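Local coordinates for serine protease inhibitor (Thermoanaerobacter tengcongensis, PDB 2PEF), which probably inhibits serine proteases and is a serpin captured here in the latent state, at residues Asp15-Leu20 with Asn361-Ile366; Leu203-Glu208 with Ile248-Asn253; Ile233-Tyr238 with Pro350-Ile355. One frame throughout, in Å; residues are numbered along the deposited sequence.

Interaction 1. Residues Asp15-Leu20 with Asn361-Ile366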
loop_
_atom_site.group_PDB
_atom_site.type_symbol
_atom_site.label_atom_id
_atom_site.label_comp_id
_atom_site.label_asym_id
_atom_site.label_seq_id
_atom_site.Cartn_x
_atom_site.Cartn_y
_atom_site.Cartn_z
ATOM N N ASP A 15 -9.018 -7.239 -7.000
ATOM C CA ASP A 15 -10.270 -6.940 -6.291
ATOM C C ASP A 15 -10.026 -6.414 -4.876
ATOM O O ASP A 15 -10.606 -5.401 -4.480
ATOM C CB ASP A 15 -11.196 -8.162 -6.264
ATOM C CG ASP A 15 -12.106 -8.243 -7.487
ATOM O OD1 ASP A 15 -12.007 -7.375 -8.380
ATOM O OD2 ASP A 15 -12.931 -9.178 -7.557
ATOM N N PHE A 16 -9.172 -7.103 -4.117
ATOM C CA PHE A 16 -8.792 -6.649 -2.776
ATOM C C PHE A 16 -8.194 -5.247 -2.823
ATOM O O PHE A 16 -8.557 -4.380 -2.022
ATOM C CB PHE A 16 -7.788 -7.611 -2.134
ATOM C CG PHE A 16 -7.101 -7.050 -0.913
ATOM C CD1 PHE A 16 -7.708 -7.122 0.338
ATOM C CD2 PHE A 16 -5.846 -6.450 -1.016
ATOM C CE1 PHE A 16 -7.070 -6.598 1.465
ATOM C CE2 PHE A 16 -5.208 -5.929 0.101
ATOM C CZ PHE A 16 -5.816 -6.005 1.341
ATOM N N SER A 17 -7.273 -5.046 -3.762
ATOM C CA SER A 17 -6.549 -3.788 -3.906
ATOM C C SER A 17 -7.487 -2.614 -4.161
ATOM O O SER A 17 -7.377 -1.570 -3.508
ATOM C CB SER A 17 -5.509 -3.898 -5.026
ATOM O OG SER A 17 -4.494 -4.828 -4.672
ATOM N N ILE A 18 -8.413 -2.789 -5.103
ATOM C CA ILE A 18 -9.346 -1.721 -5.470
ATOM C C ILE A 18 -10.419 -1.496 -4.400
ATOM O O ILE A 18 -10.797 -0.357 -4.129
ATOM C CB ILE A 18 -9.949 -1.941 -6.890
ATOM C CG1 ILE A 18 -8.836 -1.922 -7.952
ATOM C CG2 ILE A 18 -11.029 -0.900 -7.215
ATOM C CD1 ILE A 18 -7.970 -0.648 -7.977
ATOM N N GLU A 19 -10.888 -2.570 -3.771
ATOM C CA GLU A 19 -11.837 -2.417 -2.666
ATOM C C GLU A 19 -11.185 -1.691 -1.489
ATOM O O GLU A 19 -11.799 -0.824 -0.864
ATOM C CB GLU A 19 -12.426 -3.759 -2.227
ATOM C CG GLU A 19 -13.375 -4.389 -3.245
ATOM C CD GLU A 19 -14.491 -3.452 -3.692
ATOM O OE1 GLU A 19 -15.205 -2.918 -2.819
ATOM O OE2 GLU A 19 -14.648 -3.248 -4.919
ATOM N N LEU A 20 -9.929 -2.034 -1.203
ATOM C CA LEU A 20 -9.162 -1.328 -0.182
ATOM C C LEU A 20 -9.028 0.155 -0.535
ATOM O O LEU A 20 -9.352 1.018 0.279
ATOM C CB LEU A 20 -7.779 -1.969 -0.004
ATOM C CG LEU A 20 -6.954 -1.573 1.220
ATOM C CD1 LEU A 20 -7.658 -1.967 2.520
ATOM C CD2 LEU A 20 -5.570 -2.210 1.145
ATOM N N ASN A 361 0.159 -6.067 -13.712
ATOM C CA ASN A 361 -0.676 -4.857 -13.688
ATOM C C ASN A 361 -1.274 -4.530 -12.312
ATOM O O ASN A 361 -2.142 -3.663 -12.189
ATOM C CB ASN A 361 -1.743 -4.879 -14.786
ATOM C CG ASN A 361 -1.154 -4.687 -16.162
ATOM O OD1 ASN A 361 -0.077 -4.111 -16.310
ATOM N ND2 ASN A 361 -1.855 -5.169 -17.182
ATOM N N LEU A 362 -0.772 -5.198 -11.273
ATOM C CA LEU A 362 -1.210 -4.944 -9.902
ATOM C C LEU A 362 -0.628 -3.649 -9.335
ATOM O O LEU A 362 0.547 -3.354 -9.547
ATOM C CB LEU A 362 -0.840 -6.120 -8.994
ATOM C CG LEU A 362 -1.639 -7.410 -9.196
ATOM C CD1 LEU A 362 -0.997 -8.563 -8.436
ATOM C CD2 LEU A 362 -3.091 -7.229 -8.771
ATOM N N PRO A 363 -1.452 -2.873 -8.609
ATOM C CA PRO A 363 -0.964 -1.619 -8.037
ATOM C C PRO A 363 -0.195 -1.805 -6.728
ATOM O O PRO A 363 -0.785 -2.154 -5.696
ATOM C CB PRO A 363 -2.249 -0.828 -7.799
ATOM C CG PRO A 363 -3.283 -1.868 -7.522
ATOM C CD PRO A 363 -2.879 -3.102 -8.303
ATOM N N ILE A 364 1.114 -1.569 -6.779
ATOM C CA ILE A 364 1.948 -1.561 -5.574
ATOM C C ILE A 364 1.531 -0.400 -4.673
ATOM O O ILE A 364 1.395 -0.567 -3.463
ATOM C CB ILE A 364 3.465 -1.462 -5.917
ATOM C CG1 ILE A 364 3.882 -2.548 -6.924
ATOM C CG2 ILE A 364 4.329 -1.488 -4.650
ATOM C CD1 ILE A 364 3.760 -3.984 -6.423
ATOM N N PHE A 365 1.337 0.764 -5.291
ATOM C CA PHE A 365 0.786 1.955 -4.653
ATOM C C PHE A 365 -0.360 2.481 -5.507
ATOM O O PHE A 365 -0.332 2.376 -6.742
ATOM C CB PHE A 365 1.858 3.041 -4.523
ATOM C CG PHE A 365 2.893 2.756 -3.470
ATOM C CD1 PHE A 365 4.006 1.964 -3.757
ATOM C CD2 PHE A 365 2.767 3.299 -2.191
ATOM C CE1 PHE A 365 4.972 1.708 -2.784
ATOM C CE2 PHE A 365 3.722 3.045 -1.211
ATOM C CZ PHE A 365 4.825 2.250 -1.504
ATOM N N ILE A 366 -1.374 3.037 -4.853
ATOM C CA ILE A 366 -2.491 3.670 -5.561
ATOM C C ILE A 366 -3.001 4.854 -4.733
ATOM O O ILE A 366 -3.116 4.767 -3.508
ATOM C CB ILE A 366 -3.612 2.649 -5.940
ATOM C CG1 ILE A 366 -4.694 3.313 -6.801
ATOM C CG2 ILE A 366 -4.200 1.973 -4.697
ATOM C CD1 ILE A 366 -5.577 2.319 -7.560
HETATM O O HOH W 1 -1.894 -4.876 -5.503
#
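S17 and I18, side by side on helix 7-22, meet P363 and I366 at the start of strand 362-372. S17 CB rests against the ring of P363 with 3.9 Å to its CG, while the terminal methyls of the two isoleucines meet tip to tip, I18 CD1 to I366 CD1 at 3.8 Å. The isoleucine side chains cross at about a right angle; with CG1 of I366 anti to the backbone N (chi1 -174°), that side chain stretches out to present its CD1. No direct hydrogen bond joins the segments. Instead a water donates to S17 OG at 2.7 Å and to P363 O at 2.9 Å. The serine hydroxyl in turn bonds back to the carbonyl of T13 one helical turn earlier, a position reached with OG beside the backbone N (chi1 -66°). Further out, F247 of helix 244-252 packs on both I18 and P363, and I33 covers I366. After P363 a classic beta bulge, I364 and F365 facing I355, turns the chain. Serine suits its place by being small enough to approach a proline and still polar: its hydroxyl gives its proton to T13 O and accepts from the water, whose other proton serves P363 O.

Interaction 2. Residues Leu203-Glu208 with Ile248-Asn253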
loop_
_atom_site.group_PDB
_atom_site.type_symbol
_atom_site.label_atom_id
_atom_site.label_comp_id
_atom_site.label_asym_id
_atom_site.label_seq_id
_atom_site.Cartn_x
_atom_site.Cartn_y
_atom_site.Cartn_z
ATOM N N LEU A 203 1.488 5.166 -24.192
ATOM C CA LEU A 203 0.314 4.414 -23.786
ATOM C C LEU A 203 -0.730 5.403 -23.314
ATOM O O LEU A 203 -0.477 6.188 -22.398
ATOM C CB LEU A 203 0.651 3.425 -22.673
ATOM C CG LEU A 203 1.371 2.134 -23.064
ATOM C CD1 LEU A 203 1.599 1.302 -21.821
ATOM C CD2 LEU A 203 0.591 1.330 -24.109
ATOM N N TYR A 204 -1.889 5.370 -23.969
ATOM C CA TYR A 204 -2.980 6.297 -23.704
ATOM C C TYR A 204 -4.161 5.571 -23.083
ATOM O O TYR A 204 -4.702 4.628 -23.669
ATOM C CB TYR A 204 -3.420 6.949 -25.011
ATOM C CG TYR A 204 -4.486 8.020 -24.884
ATOM C CD1 TYR A 204 -4.311 9.125 -24.044
ATOM C CD2 TYR A 204 -5.652 7.952 -25.645
ATOM C CE1 TYR A 204 -5.286 10.120 -23.952
ATOM C CE2 TYR A 204 -6.629 8.939 -25.559
ATOM C CZ TYR A 204 -6.442 10.019 -24.715
ATOM O OH TYR A 204 -7.423 10.986 -24.649
ATOM N N ILE A 205 -4.555 6.011 -21.891
ATOM C CA ILE A 205 -5.718 5.453 -21.220
ATOM C C ILE A 205 -6.942 6.229 -21.681
ATOM O O ILE A 205 -6.952 7.463 -21.659
ATOM C CB ILE A 205 -5.567 5.517 -19.680
ATOM C CG1 ILE A 205 -4.485 4.537 -19.219
ATOM C CG2 ILE A 205 -6.892 5.219 -18.975
ATOM C CD1 ILE A 205 -3.926 4.847 -17.856
ATOM N N GLU A 206 -7.956 5.498 -22.132
ATOM C CA GLU A 206 -9.200 6.107 -22.570
ATOM C C GLU A 206 -10.381 5.249 -22.143
ATOM O O GLU A 206 -10.613 4.154 -22.681
ATOM C CB GLU A 206 -9.193 6.312 -24.085
ATOM C CG GLU A 206 -10.261 7.253 -24.603
ATOM C CD GLU A 206 -10.344 7.221 -26.116
ATOM O OE1 GLU A 206 -10.765 6.183 -26.669
ATOM O OE2 GLU A 206 -9.980 8.228 -26.755
ATOM N N GLU A 207 -11.122 5.750 -21.159
ATOM C CA GLU A 207 -12.293 5.046 -20.656
ATOM C C GLU A 207 -13.477 5.993 -20.600
ATOM O O GLU A 207 -13.358 7.166 -20.952
ATOM C CB GLU A 207 -12.016 4.447 -19.270
ATOM C CG GLU A 207 -10.902 3.400 -19.233
ATOM C CD GLU A 207 -11.214 2.142 -20.043
ATOM O OE1 GLU A 207 -10.266 1.547 -20.591
ATOM O OE2 GLU A 207 -12.396 1.741 -20.132
ATOM N N GLU A 208 -14.628 5.488 -20.172
ATOM C CA GLU A 208 -15.765 6.361 -19.950
ATOM C C GLU A 208 -15.398 7.339 -18.842
ATOM O O GLU A 208 -14.899 6.941 -17.786
ATOM C CB GLU A 208 -17.023 5.563 -19.602
ATOM C CG GLU A 208 -17.496 4.630 -20.715
ATOM C CD GLU A 208 -17.754 5.342 -22.037
ATOM O OE1 GLU A 208 -18.685 6.170 -22.109
ATOM O OE2 GLU A 208 -17.025 5.058 -23.010
ATOM N N ILE A 248 -7.428 -3.536 -13.974
ATOM C CA ILE A 248 -6.529 -4.327 -14.818
ATOM C C ILE A 248 -6.842 -4.055 -16.289
ATOM O O ILE A 248 -5.928 -3.859 -17.099
ATOM C CB ILE A 248 -6.593 -5.854 -14.507
ATOM C CG1 ILE A 248 -6.243 -6.150 -13.040
ATOM C CG2 ILE A 248 -5.681 -6.644 -15.447
ATOM C CD1 ILE A 248 -4.824 -5.749 -12.596
ATOM N N ASP A 249 -8.133 -4.015 -16.623
ATOM C CA ASP A 249 -8.575 -3.805 -18.005
ATOM C C ASP A 249 -8.198 -2.446 -18.585
ATOM O O ASP A 249 -7.849 -2.355 -19.754
ATOM C CB ASP A 249 -10.086 -4.035 -18.140
ATOM C CG ASP A 249 -10.459 -5.506 -18.136
ATOM O OD1 ASP A 249 -9.553 -6.363 -18.051
ATOM O OD2 ASP A 249 -11.669 -5.808 -18.221
ATOM N N LEU A 250 -8.267 -1.390 -17.780
ATOM C CA LEU A 250 -7.940 -0.061 -18.285
ATOM C C LEU A 250 -6.458 0.063 -18.657
ATOM O O LEU A 250 -6.110 0.796 -19.584
ATOM C CB LEU A 250 -8.404 1.048 -17.327
ATOM C CG LEU A 250 -7.731 1.283 -15.973
ATOM C CD1 LEU A 250 -6.505 2.178 -16.117
ATOM C CD2 LEU A 250 -8.722 1.918 -15.007
ATOM N N ILE A 251 -5.602 -0.677 -17.950
ATOM C CA ILE A 251 -4.175 -0.731 -18.266
ATOM C C ILE A 251 -3.941 -1.605 -19.499
ATOM O O ILE A 251 -3.216 -1.209 -20.418
ATOM C CB ILE A 251 -3.329 -1.257 -17.070
ATOM C CG1 ILE A 251 -3.391 -0.285 -15.888
ATOM C CG2 ILE A 251 -1.877 -1.490 -17.491
ATOM C CD1 ILE A 251 -3.009 -0.910 -14.555
ATOM N N LYS A 252 -4.554 -2.790 -19.508
ATOM C CA LYS A 252 -4.479 -3.709 -20.645
ATOM C C LYS A 252 -5.001 -3.064 -21.930
ATOM O O LYS A 252 -4.473 -3.311 -23.015
ATOM C CB LYS A 252 -5.268 -4.991 -20.360
ATOM C CG LYS A 252 -4.572 -5.965 -19.433
ATOM C CD LYS A 252 -5.347 -7.271 -19.349
ATOM C CE LYS A 252 -4.565 -8.327 -18.588
ATOM N NZ LYS A 252 -5.335 -9.594 -18.457
ATOM N N ASN A 253 -6.033 -2.235 -21.799
ATOM C CA ASN A 253 -6.683 -1.636 -22.962
ATOM C C ASN A 253 -6.096 -0.292 -23.387
ATOM O O ASN A 253 -6.590 0.334 -24.332
ATOM C CB ASN A 253 -8.200 -1.537 -22.750
ATOM C CG ASN A 253 -8.876 -2.905 -22.668
ATOM O OD1 ASN A 253 -9.866 -3.076 -21.953
ATOM N ND2 ASN A 253 -8.338 -3.886 -23.391
HETATM O O HOH W 2 -7.835 2.455 -21.246
HETATM O O HOH W 3 -8.383 2.523 -23.980
HETATM O O HOH W 4 -10.977 -1.056 -20.131
#
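The carboxylate of E207 lies across the helix residue L250, whose CA and CB sit beneath one of its faces; E207 OE1 comes to 3.6 Å from L250 CA. One water donates to E207 OE1 at 2.7 Å, tilted out of the carboxylate plane to that same side, and passes its other proton to N253 OD1, the carboxamide oxygen. A second water lies much nearer the plane. It also reaches E207 OE1 at 2.7 Å and takes the backbone N-H of E206. The same water lies 2.9 Å from L250 O, probably sharing its protons among these and other acceptors close by. A third water lies between E206 O and N253 O. Water thus serves polar backbone atoms at the C-terminal end of the helix. The glutamate is bent at chi2 (-64°), which folds the carboxylate back over the helix and sets E207 CG 3.9 Å from L250 CB. An alanine in place of E207 would probably leave two waters without their common acceptor and uncover the beta carbon of L250. Alongside these polar groups the contact is apolar. I205 CD1 meets L250 CD1 at 4.1 Å, the side chains crossing at a slant; leucine and isoleucine fit here because branched methyls fill the buried layer between strand and helix. The strand continues into its neighbours through backbone bonds of Y204 with K255 and I205 with G212, and I205 also packs on V214 of strand 210-216. L250 also touches L242 of the loop before the helix, while I248 turns to Y11 and A14 of helix 7-22, placing helix 244-252 between that helix and strand 203-207.

Interaction 3. Residues Ile233-Tyr238 with Pro350-Ile355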
loop_
_atom_site.group_PDB
_atom_site.type_symbol
_atom_site.label_atom_id
_atom_site.label_comp_id
_atom_site.label_asym_id
_atom_site.label_seq_id
_atom_site.Cartn_x
_atom_site.Cartn_y
_atom_site.Cartn_z
ATOM N N ILE A 233 -17.832 13.734 -14.321
ATOM C CA ILE A 233 -17.800 12.826 -13.174
ATOM C C ILE A 233 -16.890 13.393 -12.092
ATOM O O ILE A 233 -15.901 14.051 -12.403
ATOM C CB ILE A 233 -17.349 11.392 -13.581
ATOM C CG1 ILE A 233 -17.829 10.351 -12.558
ATOM C CG2 ILE A 233 -15.830 11.314 -13.782
ATOM C CD1 ILE A 233 -17.847 8.929 -13.088
ATOM N N SER A 234 -17.226 13.141 -10.829
ATOM C CA SER A 234 -16.353 13.541 -9.727
ATOM C C SER A 234 -15.256 12.502 -9.499
ATOM O O SER A 234 -15.358 11.365 -9.966
ATOM C CB SER A 234 -17.168 13.722 -8.448
ATOM O OG SER A 234 -17.597 12.470 -7.954
ATOM N N VAL A 235 -14.204 12.898 -8.785
ATOM C CA VAL A 235 -13.142 11.967 -8.397
ATOM C C VAL A 235 -13.714 10.795 -7.593
ATOM O O VAL A 235 -13.376 9.639 -7.855
ATOM C CB VAL A 235 -12.004 12.689 -7.625
ATOM C CG1 VAL A 235 -11.174 11.719 -6.778
ATOM C CG2 VAL A 235 -11.106 13.420 -8.606
ATOM N N ASN A 236 -14.605 11.097 -6.647
ATOM C CA ASN A 236 -15.185 10.075 -5.781
ATOM C C ASN A 236 -16.136 9.132 -6.507
ATOM O O ASN A 236 -16.153 7.935 -6.231
ATOM C CB ASN A 236 -15.872 10.706 -4.565
ATOM C CG ASN A 236 -14.880 11.174 -3.517
ATOM O OD1 ASN A 236 -13.691 10.852 -3.583
ATOM N ND2 ASN A 236 -15.361 11.934 -2.544
ATOM N N GLU A 237 -16.916 9.670 -7.441
ATOM C CA GLU A 237 -17.820 8.837 -8.223
ATOM C C GLU A 237 -17.028 7.975 -9.195
ATOM O O GLU A 237 -17.354 6.810 -9.396
ATOM C CB GLU A 237 -18.868 9.665 -8.965
ATOM C CG GLU A 237 -19.884 8.830 -9.758
ATOM C CD GLU A 237 -20.566 7.743 -8.930
ATOM O OE1 GLU A 237 -21.100 8.052 -7.842
ATOM O OE2 GLU A 237 -20.566 6.573 -9.376
ATOM N N TYR A 238 -15.979 8.536 -9.791
ATOM C CA TYR A 238 -15.119 7.719 -10.643
ATOM C C TYR A 238 -14.519 6.543 -9.867
ATOM O O TYR A 238 -14.506 5.410 -10.349
ATOM C CB TYR A 238 -14.014 8.548 -11.315
ATOM C CG TYR A 238 -13.104 7.671 -12.139
ATOM C CD1 TYR A 238 -13.439 7.315 -13.445
ATOM C CD2 TYR A 238 -11.931 7.150 -11.590
ATOM C CE1 TYR A 238 -12.613 6.476 -14.188
ATOM C CE2 TYR A 238 -11.112 6.315 -12.318
ATOM C CZ TYR A 238 -11.454 5.983 -13.614
ATOM O OH TYR A 238 -10.629 5.152 -14.327
ATOM N N PRO A 350 -7.969 17.176 -10.643
ATOM C CA PRO A 350 -7.368 16.173 -9.772
ATOM C C PRO A 350 -7.255 14.859 -10.529
ATOM O O PRO A 350 -7.912 14.683 -11.563
ATOM C CB PRO A 350 -8.374 16.054 -8.623
ATOM C CG PRO A 350 -9.669 16.454 -9.222
ATOM C CD PRO A 350 -9.349 17.502 -10.232
ATOM N N PHE A 351 -6.414 13.955 -10.038
ATOM C CA PHE A 351 -6.181 12.700 -10.734
ATOM C C PHE A 351 -5.886 11.538 -9.804
ATOM O O PHE A 351 -5.497 11.729 -8.656
ATOM C CB PHE A 351 -5.072 12.852 -11.787
ATOM C CG PHE A 351 -3.726 13.216 -11.224
ATOM C CD1 PHE A 351 -2.805 12.222 -10.885
ATOM C CD2 PHE A 351 -3.358 14.548 -11.064
ATOM C CE1 PHE A 351 -1.551 12.552 -10.379
ATOM C CE2 PHE A 351 -2.106 14.887 -10.558
ATOM C CZ PHE A 351 -1.200 13.887 -10.221
ATOM N N ILE A 352 -6.096 10.336 -10.330
ATOM C CA ILE A 352 -5.812 9.091 -9.633
ATOM C C ILE A 352 -4.515 8.574 -10.229
ATOM O O ILE A 352 -4.265 8.754 -11.418
ATOM C CB ILE A 352 -6.970 8.061 -9.835
ATOM C CG1 ILE A 352 -8.224 8.484 -9.059
ATOM C CG2 ILE A 352 -6.566 6.642 -9.402
ATOM C CD1 ILE A 352 -9.088 9.507 -9.756
ATOM N N PHE A 353 -3.670 7.963 -9.410
ATOM C CA PHE A 353 -2.453 7.363 -9.940
ATOM C C PHE A 353 -2.175 6.027 -9.278
ATOM O O PHE A 353 -2.710 5.723 -8.206
ATOM C CB PHE A 353 -1.253 8.304 -9.775
ATOM C CG PHE A 353 -0.841 8.498 -8.353
ATOM C CD1 PHE A 353 0.081 7.641 -7.756
ATOM C CD2 PHE A 353 -1.372 9.537 -7.609
ATOM C CE1 PHE A 353 0.451 7.814 -6.427
ATOM C CE2 PHE A 353 -1.012 9.716 -6.278
ATOM C CZ PHE A 353 -0.093 8.856 -5.687
ATOM N N ALA A 354 -1.325 5.240 -9.930
ATOM C CA ALA A 354 -0.859 3.989 -9.374
ATOM C C ALA A 354 0.566 3.739 -9.832
ATOM O O ALA A 354 0.963 4.158 -10.921
ATOM C CB ALA A 354 -1.752 2.853 -9.791
ATOM N N ILE A 355 1.334 3.087 -8.967
ATOM C CA ILE A 355 2.614 2.514 -9.340
ATOM C C ILE A 355 2.333 1.027 -9.535
ATOM O O ILE A 355 1.942 0.340 -8.585
ATOM C CB ILE A 355 3.677 2.739 -8.242
ATOM C CG1 ILE A 355 3.920 4.245 -8.052
ATOM C CG2 ILE A 355 4.964 1.985 -8.579
ATOM C CD1 ILE A 355 4.716 4.596 -6.816
#
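Apolar packing carries the whole contact between V235 and Y238 of helix 235-241 and P350 and I352 of strand 345-357. The tightest pair is V235 CG2 with P350 CG, 3.4 Å apart and closer than usual van der Waals contact, the valine branch slanting across the proline ring. With CG1 anti to the backbone N (chi1 159°), V235 turns its other methyl, CG2, to the proline and keeps CG1 for I352, whose CD1 lies 4.3 Å from it. The one aromatic partner is Y238: its CD2 is 4.1 Å from I352 CD1, which approaches the ring obliquely, so a single isoleucine methyl is shared by valine and tyrosine. I227 and P229 of strand 222-229 also pack on Y238, and L370 touches both V235 and P350.

Hydrogen bonds serve the helix itself. S234 is the N-cap: its OG accepts from E237 N at 2.9 Å with an N-H...O angle of 157°, and its carbonyl receives Y238 N. Serine suits this place because its short side chain can fold over to accept an N-H of the first turn, which has no earlier helical carbonyl to bond.

P350 and I352 point to the helix, whereas F351 between them points away and packs on strand 255-273, the alternation of a beta strand. The arrangement is that of a short helix lying on the antiparallel strands 222-229, 345-357 and 362-372, part of sheet B of the serpin fold.

In the fold
Interactions 1 and 3 are joined through neighbouring strands: I364 N lies 2.8 Å from I355 O, a probable hydrogen bond, and the contact centres are about 14 Å apart. Interaction 2, its centre about 15 Å from that of interaction 1, touches it where N361 OD1 comes 3.4 Å from I251 CG2, and touches interaction 3 where L250 CD2 lies 3.8 Å from Y238 OH. Helices 235-241 and 244-252, consecutive in the chain, thus bring interactions 3 and 2 together, their centres about 14 Å apart. Strand 322-331, between 158-169 and 310-318, is consistent with the reactive loop inserted into sheet A in the latent state; none of the six segments belongs to it. All three contacts are structural packing of helices against strands.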